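Local coordinates for protein 336aa long hypothetical dTDP-glucose 4,6-dehydratase (PDB 2HUN) that binds NAD in a Rossmann fold and probably dehydrates dTDP-glucose, as a dTDP-glucose 4,6-dehydratase, at residues A[251-256]-A[298-303]; A[189-194]-A[215-220]; A[101-106]-A[159-164]; A[61-66]-A[81-86]. All blocks are in the same frame, centred on the assembly; numbering follows the deposited sequence.

Contact 1: residues A[251-256]-A[298-303]; sequences LEVVKI and YTFDEG
E302 OE1 accepts from T299 N at 2.9 Å, and this bond helps set the helix start from which F300 and D301 reach V253 and I256. The bond uses the anti lone pair of the carboxylate oxygen, and its N-H...O angle is 159°. In return, E302 N donates to T299 OG1 at 3.2 Å. The two bonds form a capping box, with T299 as N-cap of helix 300-313.

F300 is the first residue of that helix, and its ring carries the contact. CG lies anti to the backbone N (chi1 -175°), which sends the ring across to helix 250-260. The methyl CD1 of I256 comes to the edge of the ring, near its plane, 3.8 Å from F300 CE2. V253 approaches the ring end obliquely, with CG2 4.1 Å from F300 CZ. V253 and F300 cross at about a right angle. The ring is buried, and it also meets the ring of Y182 and the side chain of K248.

D301 lies at the margin, its OD1 4.1 Å from I256 CG2. Its OD2 makes a salt bridge to R259, one turn further along the helix of I256. The arrangement is apolar helix-to-helix packing with a charged pair at its border. It belongs to the C-terminal part of the chain, which in extended short-chain dehydrogenases typically forms the substrate domain.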
# COMPACT_ATOMS: atom_id res chain seq x y z
N LEU A 251 -1.60 6.46 -31.83
CA LEU A 251 -1.49 6.89 -33.22
C LEU A 251 -0.15 7.58 -33.44
O LEU A 251 0.52 7.36 -34.44
CB LEU A 251 -2.63 7.83 -33.61
CG LEU A 251 -2.53 8.41 -35.03
CD1 LEU A 251 -2.38 7.28 -36.04
CD2 LEU A 251 -3.76 9.25 -35.33
N GLU A 252 0.24 8.43 -32.48
CA GLU A 252 1.51 9.14 -32.57
C GLU A 252 2.67 8.17 -32.60
O GLU A 252 3.60 8.32 -33.39
CB GLU A 252 1.68 10.08 -31.38
CG GLU A 252 1.03 11.44 -31.53
CD GLU A 252 1.23 12.31 -30.30
OE1 GLU A 252 0.76 11.91 -29.21
OE2 GLU A 252 1.86 13.39 -30.42
N VAL A 253 2.61 7.17 -31.72
CA VAL A 253 3.66 6.16 -31.64
C VAL A 253 3.74 5.42 -32.97
O VAL A 253 4.82 5.29 -33.55
CB VAL A 253 3.37 5.16 -30.50
CG1 VAL A 253 4.39 4.03 -30.52
CG2 VAL A 253 3.42 5.88 -29.15
N VAL A 254 2.60 4.96 -33.46
CA VAL A 254 2.55 4.24 -34.73
C VAL A 254 3.08 5.06 -35.90
O VAL A 254 3.88 4.57 -36.69
CB VAL A 254 1.11 3.77 -35.03
CG1 VAL A 254 1.02 3.25 -36.47
CG2 VAL A 254 0.73 2.66 -34.06
N LYS A 255 2.66 6.32 -36.01
CA LYS A 255 3.14 7.17 -37.10
C LYS A 255 4.66 7.31 -37.10
O LYS A 255 5.29 7.32 -38.15
CB LYS A 255 2.52 8.57 -37.01
CG LYS A 255 1.13 8.70 -37.64
CD LYS A 255 0.61 10.13 -37.55
CE LYS A 255 -0.86 10.22 -37.92
NZ LYS A 255 -1.37 11.62 -37.81
N ILE A 256 5.25 7.41 -35.91
CA ILE A 256 6.70 7.54 -35.80
C ILE A 256 7.41 6.24 -36.13
O ILE A 256 8.46 6.24 -36.78
CB ILE A 256 7.08 8.03 -34.37
CG1 ILE A 256 6.64 9.49 -34.21
CG2 ILE A 256 8.58 7.89 -34.15
CD1 ILE A 256 6.86 10.06 -32.83
N TYR A 298 18.49 8.86 -24.58
CA TYR A 298 17.95 8.72 -25.92
C TYR A 298 16.64 9.47 -26.08
O TYR A 298 15.84 9.55 -25.14
CB TYR A 298 17.69 7.24 -26.22
CG TYR A 298 18.86 6.32 -25.95
CD1 TYR A 298 19.96 6.29 -26.81
CD2 TYR A 298 18.87 5.49 -24.84
CE1 TYR A 298 21.04 5.45 -26.56
CE2 TYR A 298 19.94 4.64 -24.57
CZ TYR A 298 21.02 4.63 -25.44
OH TYR A 298 22.09 3.79 -25.17
N THR A 299 16.41 10.03 -27.27
CA THR A 299 15.15 10.71 -27.55
C THR A 299 14.19 9.59 -27.93
O THR A 299 14.62 8.45 -28.08
CB THR A 299 15.27 11.68 -28.74
OG1 THR A 299 15.69 10.97 -29.90
CG2 THR A 299 16.28 12.78 -28.43
N PHE A 300 12.90 9.89 -28.06
CA PHE A 300 11.95 8.86 -28.43
C PHE A 300 12.33 8.27 -29.79
O PHE A 300 12.28 7.05 -29.99
CB PHE A 300 10.53 9.43 -28.49
CG PHE A 300 9.47 8.40 -28.75
CD1 PHE A 300 9.24 7.37 -27.84
CD2 PHE A 300 8.72 8.44 -29.92
CE1 PHE A 300 8.27 6.41 -28.09
CE2 PHE A 300 7.74 7.48 -30.17
CZ PHE A 300 7.52 6.46 -29.25
N ASP A 301 12.72 9.14 -30.72
CA ASP A 301 13.13 8.72 -32.06
C ASP A 301 14.32 7.77 -32.04
O ASP A 301 14.35 6.77 -32.76
CB ASP A 301 13.47 9.94 -32.92
CG ASP A 301 12.27 10.50 -33.65
OD1 ASP A 301 11.23 10.75 -33.00
OD2 ASP A 301 12.37 10.71 -34.87
N GLU A 302 15.32 8.09 -31.22
CA GLU A 302 16.50 7.26 -31.13
C GLU A 302 16.15 5.91 -30.50
O GLU A 302 16.63 4.87 -30.94
CB GLU A 302 17.59 7.96 -30.31
CG GLU A 302 18.12 9.23 -30.95
CD GLU A 302 19.15 9.94 -30.08
OE1 GLU A 302 18.83 10.24 -28.91
OE2 GLU A 302 20.27 10.22 -30.56
N GLY A 303 15.29 5.94 -29.49
CA GLY A 303 14.90 4.71 -28.81
C GLY A 303 14.06 3.79 -29.68
O GLY A 303 14.20 2.57 -29.60

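Contact 2: residues A[189-194]-A[215-220]; sequences EKLIPK and RDWLYV
Helix 191-200 packs here on strand 215-219, a strand of the large mixed sheet that extends the Rossmann fold of this family. L191 and I192, at the N-terminal end of this helix, do the touching. On the strand, R215 and W217 both point toward the helix.

W217 takes the largest share of the contact. The methyl CD1 of I192 stands 3.6 Å above the plane of the indole, displaced toward its rim. Its closest ring atom is W217 CE3, at 3.7 Å. The two side chains run past each other in opposite directions. L191 approaches obliquely from the same side, with its CD2 3.8 Å from W217 CZ2. Its CG is anti to the backbone N (chi1 -179°), and the side chain crosses the indole at about a right angle.

The same L191 CD2 is 4.1 Å from R215 NH2. The arginine chain bends at chi3 (-66°). This sets a guanidinium face against the CH2 corner of the indole, with W217 CH2 3.8 Å above the guanidinium plane and offset toward its rim. R215 NH2 also has a weak hydrogen bond to N250 OD1.

V253 of helix 250-260 packs on L191, I192 and W217. The strand lies between parallel strand 172-182 and antiparallel strand 247-248, and I304 of helix 300-313 touches I192.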
# COMPACT_ATOMS: atom_id res chain seq x y z
N GLU A 189 3.20 -8.84 -28.24
CA GLU A 189 1.88 -8.24 -28.25
C GLU A 189 1.81 -6.82 -27.68
O GLU A 189 0.77 -6.18 -27.75
CB GLU A 189 0.86 -9.13 -27.54
CG GLU A 189 1.06 -9.29 -26.05
CD GLU A 189 2.14 -10.30 -25.72
OE1 GLU A 189 2.33 -11.24 -26.51
OE2 GLU A 189 2.77 -10.15 -24.65
N LYS A 190 2.91 -6.34 -27.11
CA LYS A 190 2.93 -4.98 -26.58
C LYS A 190 2.93 -4.04 -27.78
O LYS A 190 3.52 -4.36 -28.81
CB LYS A 190 4.17 -4.73 -25.71
CG LYS A 190 4.20 -5.50 -24.39
CD LYS A 190 3.10 -5.03 -23.45
CE LYS A 190 3.18 -5.74 -22.10
NZ LYS A 190 2.13 -5.26 -21.15
N LEU A 191 2.27 -2.90 -27.65
CA LEU A 191 2.15 -1.93 -28.74
C LEU A 191 3.30 -1.73 -29.73
O LEU A 191 3.14 -1.96 -30.93
CB LEU A 191 1.82 -0.54 -28.16
CG LEU A 191 1.65 0.56 -29.22
CD1 LEU A 191 0.38 0.29 -30.03
CD2 LEU A 191 1.58 1.93 -28.55
N ILE A 192 4.45 -1.28 -29.23
CA ILE A 192 5.60 -1.01 -30.08
C ILE A 192 6.15 -2.25 -30.80
O ILE A 192 6.41 -2.21 -32.00
CB ILE A 192 6.71 -0.29 -29.27
CG1 ILE A 192 6.18 1.10 -28.85
CG2 ILE A 192 7.97 -0.14 -30.09
CD1 ILE A 192 7.09 1.87 -27.91
N PRO A 193 6.32 -3.37 -30.07
CA PRO A 193 6.83 -4.57 -30.74
C PRO A 193 5.82 -5.07 -31.79
O PRO A 193 6.19 -5.39 -32.92
CB PRO A 193 6.99 -5.57 -29.60
CG PRO A 193 7.31 -4.68 -28.43
CD PRO A 193 6.31 -3.55 -28.61
N LYS A 194 4.55 -5.14 -31.40
CA LYS A 194 3.50 -5.59 -32.29
C LYS A 194 3.49 -4.75 -33.57
O LYS A 194 3.40 -5.29 -34.67
CB LYS A 194 2.14 -5.50 -31.61
CG LYS A 194 0.97 -5.97 -32.48
CD LYS A 194 -0.38 -5.65 -31.84
CE LYS A 194 -0.54 -4.16 -31.57
NZ LYS A 194 -0.23 -3.29 -32.76
N ARG A 215 0.34 8.34 -22.89
CA ARG A 215 1.19 7.50 -22.06
C ARG A 215 2.61 7.99 -22.30
O ARG A 215 2.94 8.46 -23.40
CB ARG A 215 1.08 6.02 -22.45
CG ARG A 215 -0.11 5.32 -21.81
CD ARG A 215 -0.01 3.81 -21.93
NE ARG A 215 -0.10 3.34 -23.31
CZ ARG A 215 -0.18 2.06 -23.64
NH1 ARG A 215 -0.18 1.12 -22.70
NH2 ARG A 215 -0.28 1.70 -24.92
N ASP A 216 3.43 7.91 -21.27
CA ASP A 216 4.81 8.33 -21.36
C ASP A 216 5.62 7.09 -21.77
O ASP A 216 5.41 6.01 -21.22
CB ASP A 216 5.29 8.86 -20.01
CG ASP A 216 6.70 9.43 -20.07
OD1 ASP A 216 6.90 10.43 -20.79
OD2 ASP A 216 7.60 8.87 -19.40
N TRP A 217 6.51 7.26 -22.74
CA TRP A 217 7.32 6.14 -23.19
C TRP A 217 8.77 6.35 -22.81
O TRP A 217 9.38 7.38 -23.13
CB TRP A 217 7.17 5.95 -24.70
CG TRP A 217 5.76 5.55 -25.06
CD1 TRP A 217 4.74 6.38 -25.43
CD2 TRP A 217 5.20 4.23 -24.96
NE1 TRP A 217 3.58 5.66 -25.56
CE2 TRP A 217 3.83 4.34 -25.28
CE3 TRP A 217 5.72 2.98 -24.63
CZ2 TRP A 217 2.97 3.24 -25.28
CZ3 TRP A 217 4.87 1.88 -24.62
CH2 TRP A 217 3.51 2.02 -24.95
N LEU A 218 9.33 5.37 -22.11
CA LEU A 218 10.71 5.42 -21.65
C LEU A 218 11.53 4.26 -22.22
O LEU A 218 11.20 3.10 -21.99
CB LEU A 218 10.72 5.36 -20.12
CG LEU A 218 12.04 5.31 -19.36
CD1 LEU A 218 12.77 6.63 -19.49
CD2 LEU A 218 11.76 5.01 -17.89
N TYR A 219 12.59 4.57 -22.96
CA TYR A 219 13.44 3.52 -23.52
C TYR A 219 13.98 2.70 -22.34
O TYR A 219 14.50 3.26 -21.38
CB TYR A 219 14.60 4.10 -24.33
CG TYR A 219 15.39 3.05 -25.07
CD1 TYR A 219 14.77 2.18 -25.96
CD2 TYR A 219 16.77 2.89 -24.86
CE1 TYR A 219 15.48 1.17 -26.62
CE2 TYR A 219 17.49 1.89 -25.50
CZ TYR A 219 16.83 1.03 -26.38
OH TYR A 219 17.53 0.01 -26.99
N VAL A 220 13.86 1.38 -22.42
CA VAL A 220 14.29 0.52 -21.33
C VAL A 220 15.72 0.77 -20.83
O VAL A 220 15.95 0.77 -19.62
CB VAL A 220 14.13 -0.99 -21.69
CG1 VAL A 220 15.12 -1.39 -22.79
CG2 VAL A 220 14.32 -1.84 -20.44

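Contact 3: residues A[101-106]-A[159-164]; sequences SNVIGT and DMLVLG. With NAD (nicotinamide-adenine-dinucleotide), chain C.
V103 lies in a wider, pi-type turn at 101-104, and it meets L161 of helix 150-168 with both side chain and backbone. L161 CD1 is 4.0 Å from V103 O and 4.1 Å from V103 CG1. The two side chains cross at about a right angle.

One turn on, T106 CG2 touches V162 CG2 at 3.7 Å. The methyl of T106 is anti to the backbone N, and chi1 (-60°) turns its hydroxyl the other way. OG1 donates to N102 O at 2.7 Å, in the carbonyl plane with a C=O...donor angle of 159°. H81 NE2 is also hydrogen-bonded to OG1, so two groups hold this buried hydroxyl. Were T106 a valine, the hydroxyl would be gone, and H81 NE2 would probably be left without this mate.

Segment 101-106 also reaches the cofactor. S101 OG accepts from NAD N6A at 3.0 Å and is hydrogen-bonded to K37 NZ as well. V103 and I104 pack on V103 and I104 of the second subunit. This is consistent with the four-helix dimer interface common among short-chain dehydrogenases. The chemistry implies a division: the helices are joined by apolar contacts, mostly methyl on methyl, while the hydroxyls of S101 and T106 are turned to polar partners, S101 to the adenine amino group.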
# COMPACT_ATOMS: atom_id res chain seq x y z
N SER A 101 2.78 -12.68 -5.27
CA SER A 101 4.05 -12.24 -5.84
C SER A 101 4.41 -10.79 -5.52
O SER A 101 5.56 -10.50 -5.19
CB SER A 101 4.06 -12.44 -7.37
OG SER A 101 4.07 -13.82 -7.72
N ASN A 102 3.44 -9.89 -5.62
CA ASN A 102 3.72 -8.48 -5.37
C ASN A 102 3.79 -8.10 -3.90
O ASN A 102 4.76 -7.47 -3.48
CB ASN A 102 2.68 -7.61 -6.09
CG ASN A 102 2.65 -7.86 -7.59
OD1 ASN A 102 3.58 -8.45 -8.15
ND2 ASN A 102 1.59 -7.41 -8.26
N VAL A 103 2.79 -8.48 -3.12
CA VAL A 103 2.79 -8.15 -1.70
C VAL A 103 3.58 -9.14 -0.85
O VAL A 103 4.54 -8.74 -0.19
CB VAL A 103 1.35 -8.06 -1.14
CG1 VAL A 103 1.41 -7.78 0.35
CG2 VAL A 103 0.58 -6.95 -1.86
N ILE A 104 3.20 -10.42 -0.85
CA ILE A 104 3.91 -11.40 -0.04
C ILE A 104 5.37 -11.50 -0.48
O ILE A 104 6.27 -11.58 0.35
CB ILE A 104 3.26 -12.81 -0.14
CG1 ILE A 104 1.79 -12.74 0.27
CG2 ILE A 104 4.00 -13.79 0.77
CD1 ILE A 104 1.56 -12.19 1.66
N GLY A 105 5.60 -11.48 -1.78
CA GLY A 105 6.96 -11.56 -2.29
C GLY A 105 7.84 -10.43 -1.79
O GLY A 105 8.98 -10.65 -1.40
N THR A 106 7.31 -9.20 -1.81
CA THR A 106 8.11 -8.07 -1.36
C THR A 106 8.33 -8.15 0.15
O THR A 106 9.41 -7.86 0.64
CB THR A 106 7.44 -6.75 -1.75
OG1 THR A 106 7.32 -6.69 -3.18
CG2 THR A 106 8.28 -5.57 -1.27
N ASP A 159 4.85 -1.09 -2.01
CA ASP A 159 5.61 0.14 -1.78
C ASP A 159 5.50 0.54 -0.30
O ASP A 159 6.50 0.89 0.34
CB ASP A 159 5.06 1.30 -2.63
CG ASP A 159 5.41 1.18 -4.10
OD1 ASP A 159 6.00 0.15 -4.48
OD2 ASP A 159 5.10 2.11 -4.87
N MET A 160 4.29 0.49 0.25
CA MET A 160 4.07 0.86 1.64
C MET A 160 4.89 0.02 2.61
O MET A 160 5.44 0.55 3.59
CB MET A 160 2.57 0.77 1.99
CG MET A 160 1.68 1.74 1.21
SD MET A 160 2.26 3.47 1.27
CE MET A 160 3.22 3.57 -0.20
N LEU A 161 4.97 -1.29 2.36
CA LEU A 161 5.75 -2.17 3.24
C LEU A 161 7.21 -1.75 3.20
O LEU A 161 7.87 -1.68 4.24
CB LEU A 161 5.62 -3.64 2.82
CG LEU A 161 4.21 -4.23 2.82
CD1 LEU A 161 4.28 -5.71 2.45
CD2 LEU A 161 3.57 -4.05 4.18
N VAL A 162 7.72 -1.47 2.01
CA VAL A 162 9.11 -1.06 1.88
C VAL A 162 9.40 0.21 2.69
O VAL A 162 10.41 0.30 3.37
CB VAL A 162 9.51 -0.82 0.41
CG1 VAL A 162 10.90 -0.24 0.33
CG2 VAL A 162 9.46 -2.14 -0.34
N LEU A 163 8.50 1.19 2.61
CA LEU A 163 8.69 2.44 3.34
C LEU A 163 8.72 2.16 4.85
O LEU A 163 9.57 2.67 5.57
CB LEU A 163 7.56 3.42 3.01
CG LEU A 163 7.54 3.98 1.58
CD1 LEU A 163 6.30 4.85 1.37
CD2 LEU A 163 8.79 4.78 1.32
N GLY A 164 7.79 1.33 5.30
CA GLY A 164 7.70 1.00 6.72
C GLY A 164 8.88 0.22 7.27
O GLY A 164 9.43 0.57 8.31
PA NAD C . 7.82 -9.18 -16.95
O1A NAD C . 6.45 -9.69 -16.81
O2A NAD C . 8.46 -9.16 -18.30
O5B NAD C . 8.75 -10.06 -16.00
C5B NAD C . 8.50 -10.26 -14.60
C4B NAD C . 9.57 -11.27 -14.16
O4B NAD C . 9.47 -11.53 -12.75
C3B NAD C . 9.37 -12.64 -14.88
O3B NAD C . 10.63 -13.13 -15.37
C2B NAD C . 8.71 -13.51 -13.80
O2B NAD C . 8.90 -14.92 -13.91
C1B NAD C . 9.29 -12.92 -12.51
N9A NAD C . 8.43 -13.10 -11.32
C8A NAD C . 7.14 -12.75 -11.16
N7A NAD C . 6.74 -13.09 -9.94
C5A NAD C . 7.77 -13.65 -9.30
C6A NAD C . 7.97 -14.20 -8.00
N6A NAD C . 7.01 -14.26 -7.08
N1A NAD C . 9.25 -14.72 -7.71
C2A NAD C . 10.27 -14.68 -8.67
N3A NAD C . 10.08 -14.16 -9.89
C4A NAD C . 8.86 -13.66 -10.19
O3 NAD C . 7.70 -7.65 -16.54
PN NAD C . 8.67 -6.40 -16.47
O1N NAD C . 7.99 -5.43 -17.39
O2N NAD C . 10.05 -6.74 -16.85
O5D NAD C . 8.47 -5.80 -14.98
C5D NAD C . 9.54 -5.61 -14.05
C4D NAD C . 9.07 -4.64 -12.94
O4D NAD C . 8.93 -3.31 -13.45
C3D NAD C . 7.72 -5.06 -12.33
O3D NAD C . 7.80 -4.91 -10.89
C2D NAD C . 6.72 -4.05 -12.96
O2D NAD C . 5.62 -3.83 -12.07
C1D NAD C . 7.60 -2.83 -13.18
N1N NAD C . 7.18 -1.94 -14.28
C2N NAD C . 7.23 -2.35 -15.66
C3N NAD C . 6.83 -1.44 -16.65
C7N NAD C . 6.87 -1.80 -18.15
O7N NAD C . 6.67 -0.90 -18.99
N7N NAD C . 7.13 -3.05 -18.52
C4N NAD C . 6.37 -0.14 -16.29
C5N NAD C . 6.32 0.23 -14.93
C6N NAD C . 6.73 -0.65 -13.92

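Contact 4: residues A[61-66]-A[81-86]; sequences GDVADY and HLAAES. With NAD (nicotinamide-adenine-dinucleotide), chain C.
The H81 ring receives V63 CG1 at its edge, near its plane, 4.4 Å from CE1. The ring of H124 meets it with planes about 25° apart, and H81 ND1 is hydrogen-bonded to T9 OG1. The adenine of NAD is the second flat group. A83 CB lies over one of its faces, 3.6 Å from NAD C4A. V63 CG2 stands on that same side, 3.5 Å from NAD N1A. V63 CG1 is 4.2 Å from A83 CB, which brings the two loops together beside the adenine.

These loops follow strands 56-60 and 78-81, at the cofactor end of the Rossmann sheet. The amino side of the adenine is read by the first loop. V63 N donates to NAD N1A at 3.1 Å, nearly straight (N-H...N 167°). D62 OD1 accepts from NAD N6A at 2.8 Å. Its carboxylate is anti to the backbone N (chi1 -175°), and OD2 is hydrogen-bonded to H100 NE2. With a leucine in place of D62, N6A would probably lose this acceptor and H100 its carboxylate mate.

The second loop reaches the nicotinamide ribose, where L82 O accepts from NAD O3D at 3.1 Å. A84 CB packs beside the same hydroxyl.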
# COMPACT_ATOMS: atom_id res chain seq x y z
N GLY A 61 13.38 -19.85 -8.58
CA GLY A 61 12.65 -19.84 -7.33
C GLY A 61 11.75 -18.62 -7.18
O GLY A 61 11.83 -17.68 -7.97
N ASP A 62 10.91 -18.66 -6.15
CA ASP A 62 9.95 -17.60 -5.85
C ASP A 62 10.49 -16.69 -4.74
O ASP A 62 10.90 -17.19 -3.70
CB ASP A 62 8.64 -18.25 -5.40
CG ASP A 62 7.52 -17.26 -5.18
OD1 ASP A 62 7.80 -16.05 -5.01
OD2 ASP A 62 6.36 -17.69 -5.16
N VAL A 63 10.48 -15.38 -4.95
CA VAL A 63 10.97 -14.45 -3.93
C VAL A 63 10.18 -14.63 -2.64
O VAL A 63 10.60 -14.18 -1.57
CB VAL A 63 10.85 -12.97 -4.38
CG1 VAL A 63 11.85 -12.68 -5.47
CG2 VAL A 63 9.43 -12.67 -4.85
N ALA A 64 9.02 -15.27 -2.74
CA ALA A 64 8.17 -15.52 -1.58
C ALA A 64 8.64 -16.75 -0.80
O ALA A 64 8.03 -17.13 0.20
CB ALA A 64 6.73 -15.70 -2.03
N ASP A 65 9.71 -17.38 -1.28
CA ASP A 65 10.27 -18.57 -0.64
C ASP A 65 11.35 -18.09 0.32
O ASP A 65 12.52 -17.99 -0.06
CB ASP A 65 10.89 -19.48 -1.70
CG ASP A 65 11.39 -20.81 -1.13
OD1 ASP A 65 11.59 -20.90 0.10
OD2 ASP A 65 11.59 -21.75 -1.93
N TYR A 66 10.96 -17.79 1.55
CA TYR A 66 11.91 -17.27 2.53
C TYR A 66 13.20 -18.07 2.66
O TYR A 66 14.29 -17.51 2.56
CB TYR A 66 11.26 -17.14 3.92
CG TYR A 66 12.16 -16.39 4.88
CD1 TYR A 66 12.41 -15.03 4.70
CD2 TYR A 66 12.84 -17.07 5.89
CE1 TYR A 66 13.33 -14.36 5.51
CE2 TYR A 66 13.76 -16.40 6.70
CZ TYR A 66 14.00 -15.05 6.50
OH TYR A 66 14.93 -14.39 7.27
N HIS A 81 14.96 -5.34 -7.02
CA HIS A 81 13.66 -6.07 -7.01
C HIS A 81 12.74 -5.78 -8.22
O HIS A 81 11.93 -4.87 -8.22
CB HIS A 81 12.94 -5.71 -5.71
CG HIS A 81 11.77 -6.65 -5.51
ND1 HIS A 81 11.83 -7.98 -5.77
CD2 HIS A 81 10.49 -6.34 -5.04
CE1 HIS A 81 10.61 -8.46 -5.46
NE2 HIS A 81 9.79 -7.50 -5.02
N LEU A 82 12.80 -6.60 -9.28
CA LEU A 82 11.93 -6.41 -10.43
C LEU A 82 10.80 -7.43 -10.49
O LEU A 82 9.81 -7.22 -11.19
CB LEU A 82 12.75 -6.47 -11.72
CG LEU A 82 13.73 -5.31 -11.88
CD1 LEU A 82 15.10 -5.83 -12.29
CD2 LEU A 82 13.19 -4.34 -12.91
N ALA A 83 10.95 -8.54 -9.76
CA ALA A 83 9.94 -9.59 -9.76
C ALA A 83 8.54 -9.14 -9.37
O ALA A 83 8.33 -8.54 -8.31
CB ALA A 83 10.39 -10.73 -8.85
N ALA A 84 7.57 -9.47 -10.22
CA ALA A 84 6.17 -9.11 -9.97
C ALA A 84 5.27 -9.69 -11.06
O ALA A 84 5.74 -10.04 -12.13
CB ALA A 84 6.02 -7.59 -9.95
N GLU A 85 3.98 -9.78 -10.74
CA GLU A 85 2.95 -10.23 -11.68
C GLU A 85 2.37 -8.89 -12.13
O GLU A 85 1.94 -8.08 -11.29
CB GLU A 85 1.88 -11.04 -10.95
CG GLU A 85 2.26 -12.48 -10.64
CD GLU A 85 2.32 -13.35 -11.90
OE1 GLU A 85 1.67 -13.01 -12.91
OE2 GLU A 85 3.02 -14.39 -11.87
N SER A 86 2.33 -8.64 -13.44
CA SER A 86 1.87 -7.33 -13.92
C SER A 86 0.78 -7.27 -14.98
O SER A 86 0.58 -6.22 -15.60
CB SER A 86 3.07 -6.54 -14.44
OG SER A 86 3.67 -7.23 -15.52
PA NAD C . 7.82 -9.18 -16.95
O1A NAD C . 6.45 -9.69 -16.81
O2A NAD C . 8.46 -9.16 -18.30
O5B NAD C . 8.75 -10.06 -16.00
C5B NAD C . 8.50 -10.26 -14.60
C4B NAD C . 9.57 -11.27 -14.16
O4B NAD C . 9.47 -11.53 -12.75
C3B NAD C . 9.37 -12.64 -14.88
O3B NAD C . 10.63 -13.13 -15.37
C2B NAD C . 8.71 -13.51 -13.80
O2B NAD C . 8.90 -14.92 -13.91
C1B NAD C . 9.29 -12.92 -12.51
N9A NAD C . 8.43 -13.10 -11.32
C8A NAD C . 7.14 -12.75 -11.16
N7A NAD C . 6.74 -13.09 -9.94
C5A NAD C . 7.77 -13.65 -9.30
C6A NAD C . 7.97 -14.20 -8.00
N6A NAD C . 7.01 -14.26 -7.08
N1A NAD C . 9.25 -14.72 -7.71
C2A NAD C . 10.27 -14.68 -8.67
N3A NAD C . 10.08 -14.16 -9.89
C4A NAD C . 8.86 -13.66 -10.19
O3 NAD C . 7.70 -7.65 -16.54
PN NAD C . 8.67 -6.40 -16.47
O1N NAD C . 7.99 -5.43 -17.39
O2N NAD C . 10.05 -6.74 -16.85
O5D NAD C . 8.47 -5.80 -14.98
C5D NAD C . 9.54 -5.61 -14.05
C4D NAD C . 9.07 -4.64 -12.94
O4D NAD C . 8.93 -3.31 -13.45
C3D NAD C . 7.72 -5.06 -12.33
O3D NAD C . 7.80 -4.91 -10.89
C2D NAD C . 6.72 -4.05 -12.96
O2D NAD C . 5.62 -3.83 -12.07
C1D NAD C . 7.60 -2.83 -13.18
N1N NAD C . 7.18 -1.94 -14.28
C2N NAD C . 7.23 -2.35 -15.66
C3N NAD C . 6.83 -1.44 -16.65
C7N NAD C . 6.87 -1.80 -18.15
O7N NAD C . 6.67 -0.90 -18.99
N7N NAD C . 7.13 -3.05 -18.52
C4N NAD C . 6.37 -0.14 -16.29
C5N NAD C . 6.32 0.23 -14.93
C6N NAD C . 6.73 -0.65 -13.92

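The four contacts follow one another along the chain, and none nests in or crosses another. Contact 4 comes first and closes a short loop over helix 66-74 and strand 78-81. Contact 3 then spans strand 121-127 and brings two long helices together. These two touch each other, and both touch NAD, on the Rossmann side of the chain. Contact 2 closes a loop that holds the rest of helix 191-200 and strand 205-208. Contact 1 closes the last, joining helix 250-260 to the start of helix 300-313. Contacts 1 and 2 also touch, with centres about 9 Å apart. They lie across the chain's centre from contacts 3 and 4.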